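Local coordinates for probable transcriptional regulatory protein NarL (Mycobacterium tuberculosis, PDB 3EUL) that probably regulates genes of aerobic nitrate metabolism by binding their promoters once its receiver domain has been phosphorylated by the sensor kinase NarS, at residues R91-S96 / K127-C132. Residues are numbered along the deposited sequence; the frame is centred on the assembly and turned at random.
Sequences RVLLIS and KAVLDC
Arg91 and Cys132 make the one hydrogen bond between strand 91-96 and segment 127-132 of the last helix. Arg91 NE donates to Cys132 O at 2.9 Å. The bond is bent, with an N-H...O angle of 130°, and the donor stands above the carbonyl plane. The arginine chain turns at chi3 (63°), which brings NE round to the same side as CB, with the edge of the guanidinium facing the Cys132 carbonyl. Cys132 SG therefore sits in the crook of this chain, 3.6 Å from Arg91 CB and 3.5 Å from Arg91 NE. The carbonyl lies near the end of the helix, so its partial negative charge probably suits the cationic group.

The apolar part rests on one methyl. Leu93 CD2 meets Ala128 CB and Val129 CG2, each at 4.1 Å, and Cys132 CB at 4.2 Å. It thus lies against a single turn of the helix. Leu116 of the neighbouring strand touches both Leu93 and Ala128 and widens this apolar patch.

The axes of segments 91-96 and 127-132 run nearly antiparallel, at 156°, and approach to 9.7 Å. This is the packing of the last helix of the receiver domain, the piece of NarL in this chain, on the central parallel sheet, as expected for the CheY-like (βα)5 fold.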
ATOM      1  N   ARG A  91       7.933   2.736  -0.519  1.00 22.15           N
ATOM      2  CA  ARG A  91       7.166   3.281   0.612  1.00 23.58           C
ATOM      3  C   ARG A  91       5.895   2.507   0.757  1.00 22.50           C
ATOM      4  O   ARG A  91       5.185   2.310  -0.222  1.00 24.20           O
ATOM      5  CB  ARG A  91       6.875   4.744   0.390  1.00 23.34           C
ATOM      6  CG  ARG A  91       8.145   5.539   0.532  1.00 26.34           C
ATOM      7  CD  ARG A  91       8.004   6.988   0.226  1.00 29.94           C
ATOM      8  NE  ARG A  91       7.114   7.780   1.092  1.00 36.05           N
ATOM      9  CZ  ARG A  91       7.233   8.022   2.403  1.00 38.15           C
ATOM     10  NH1 ARG A  91       8.165   7.454   3.161  1.00 39.76           N
ATOM     11  NH2 ARG A  91       6.338   8.822   2.988  1.00 39.40           N
ATOM     12  N   VAL A  92       5.617   2.026   1.959  1.00 22.44           N
ATOM     13  CA  VAL A  92       4.430   1.201   2.192  1.00 21.78           C
ATOM     14  C   VAL A  92       3.319   2.038   2.858  1.00 21.97           C
ATOM     15  O   VAL A  92       3.431   2.446   4.029  1.00 22.39           O
ATOM     16  CB  VAL A  92       4.753  -0.034   3.025  1.00 22.09           C
ATOM     17  CG1 VAL A  92       3.464  -0.810   3.349  1.00 21.67           C
ATOM     18  CG2 VAL A  92       5.777  -0.931   2.267  1.00 19.12           C
ATOM     19  N   LEU A  93       2.257   2.271   2.097  1.00 21.07           N
ATOM     20  CA  LEU A  93       1.089   3.029   2.547  1.00 21.22           C
ATOM     21  C   LEU A  93       0.034   2.021   2.955  1.00 20.73           C
ATOM     22  O   LEU A  93      -0.308   1.133   2.186  1.00 20.22           O
ATOM     23  CB  LEU A  93       0.630   3.931   1.388  1.00 21.63           C
ATOM     24  CG  LEU A  93      -0.259   5.130   1.593  1.00 23.04           C
ATOM     25  CD1 LEU A  93       0.276   6.145   2.616  1.00 23.14           C
ATOM     26  CD2 LEU A  93      -0.469   5.796   0.232  1.00 21.88           C
ATOM     27  N   LEU A  94      -0.451   2.089   4.191  1.00 20.58           N
ATOM     28  CA  LEU A  94      -1.483   1.136   4.624  1.00 20.77           C
ATOM     29  C   LEU A  94      -2.869   1.779   4.524  1.00 21.49           C
ATOM     30  O   LEU A  94      -3.038   3.002   4.630  1.00 23.05           O
ATOM     31  CB  LEU A  94      -1.239   0.605   6.052  1.00 19.67           C
ATOM     32  CG  LEU A  94       0.069  -0.134   6.324  1.00 20.75           C
ATOM     33  CD1 LEU A  94       0.230  -0.543   7.824  1.00 18.18           C
ATOM     34  CD2 LEU A  94       0.292  -1.338   5.354  1.00 18.49           C
ATOM     35  N   ILE A  95      -3.858   0.932   4.314  1.00 22.10           N
ATOM     36  CA  ILE A  95      -5.243   1.345   4.292  1.00 22.39           C
ATOM     37  C   ILE A  95      -6.040   0.351   5.122  1.00 23.17           C
ATOM     38  O   ILE A  95      -5.772  -0.847   5.107  1.00 21.71           O
ATOM     39  CB  ILE A  95      -5.740   1.477   2.831  1.00 21.71           C
ATOM     40  CG1 ILE A  95      -7.113   2.151   2.766  1.00 23.80           C
ATOM     41  CG2 ILE A  95      -5.698   0.082   2.088  1.00 22.13           C
ATOM     42  CD1 ILE A  95      -7.422   2.757   1.394  1.00 19.01           C
ATOM     43  N   SER A  96      -7.041   0.839   5.853  1.00 23.76           N
ATOM     44  CA  SER A  96      -7.828  -0.054   6.671  1.00 25.23           C
ATOM     45  C   SER A  96      -9.200   0.501   7.001  1.00 26.20           C
ATOM     46  O   SER A  96      -9.428   1.711   6.979  1.00 25.14           O
ATOM     47  CB  SER A  96      -7.083  -0.327   7.985  1.00 26.05           C
ATOM     48  OG  SER A  96      -7.681  -1.417   8.653  1.00 29.14           O
ATOM     49  N   LYS A 127      -4.199  10.851  -4.828  1.00 23.54           N
ATOM     50  CA  LYS A 127      -3.346  11.881  -4.263  1.00 23.65           C
ATOM     51  C   LYS A 127      -2.420  11.344  -3.151  1.00 22.90           C
ATOM     52  O   LYS A 127      -1.247  11.695  -3.093  1.00 22.43           O
ATOM     53  CB  LYS A 127      -4.188  13.053  -3.754  1.00 24.67           C
ATOM     54  CG  LYS A 127      -3.371  14.075  -2.982  1.00 24.85           C
ATOM     55  CD  LYS A 127      -4.171  15.314  -2.623  1.00 25.94           C
ATOM     56  CE  LYS A 127      -3.357  16.237  -1.691  1.00 28.88           C
ATOM     57  NZ  LYS A 127      -2.060  16.583  -2.361  1.00 30.98           N
ATOM     58  N   ALA A 128      -2.955  10.502  -2.285  1.00 22.29           N
ATOM     59  CA  ALA A 128      -2.139   9.851  -1.242  1.00 23.00           C
ATOM     60  C   ALA A 128      -0.987   9.048  -1.814  1.00 22.40           C
ATOM     61  O   ALA A 128       0.159   9.143  -1.342  1.00 21.74           O
ATOM     62  CB  ALA A 128      -3.007   8.983  -0.347  1.00 23.08           C
ATOM     63  N   VAL A 129      -1.264   8.261  -2.846  1.00 22.72           N
ATOM     64  CA  VAL A 129      -0.220   7.467  -3.495  1.00 22.61           C
ATOM     65  C   VAL A 129       0.837   8.371  -4.165  1.00 22.80           C
ATOM     66  O   VAL A 129       2.045   8.189  -3.995  1.00 21.24           O
ATOM     67  CB  VAL A 129      -0.861   6.500  -4.508  1.00 22.74           C
ATOM     68  CG1 VAL A 129       0.161   5.933  -5.456  1.00 22.19           C
ATOM     69  CG2 VAL A 129      -1.594   5.392  -3.734  1.00 21.64           C
ATOM     70  N   LEU A 130       0.375   9.362  -4.912  1.00 22.59           N
ATOM     71  CA  LEU A 130       1.275  10.289  -5.583  1.00 23.69           C
ATOM     72  C   LEU A 130       2.112  11.110  -4.602  1.00 24.81           C
ATOM     73  O   LEU A 130       3.313  11.277  -4.815  1.00 25.19           O
ATOM     74  CB  LEU A 130       0.500  11.208  -6.553  1.00 23.48           C
ATOM     75  CG  LEU A 130      -0.165  10.480  -7.740  1.00 24.15           C
ATOM     76  CD1 LEU A 130      -0.893  11.462  -8.675  1.00 22.59           C
ATOM     77  CD2 LEU A 130       0.853   9.642  -8.517  1.00 22.50           C
ATOM     78  N   ASP A 131       1.502  11.584  -3.519  1.00 25.92           N
ATOM     79  CA  ASP A 131       2.221  12.373  -2.500  1.00 26.75           C
ATOM     80  C   ASP A 131       3.270  11.509  -1.781  1.00 27.43           C
ATOM     81  O   ASP A 131       4.375  11.959  -1.462  1.00 28.30           O
ATOM     82  CB  ASP A 131       1.248  12.932  -1.462  1.00 27.27           C
ATOM     83  CG  ASP A 131       0.436  14.116  -1.970  1.00 29.17           C
ATOM     84  OD1 ASP A 131       0.766  14.684  -3.039  1.00 32.79           O
ATOM     85  OD2 ASP A 131      -0.545  14.497  -1.284  1.00 31.14           O
ATOM     86  N   CYS A 132       2.900  10.269  -1.513  1.00 27.92           N
ATOM     87  CA  CYS A 132       3.784   9.308  -0.878  1.00 28.41           C
ATOM     88  C   CYS A 132       4.999   9.042  -1.757  1.00 29.13           C
ATOM     89  O   CYS A 132       6.137   9.093  -1.289  1.00 29.68           O
ATOM     90  CB  CYS A 132       3.004   8.034  -0.596  1.00 27.94           C
ATOM     91  SG  CYS A 132       3.904   6.769   0.316  1.00 28.10           S
TER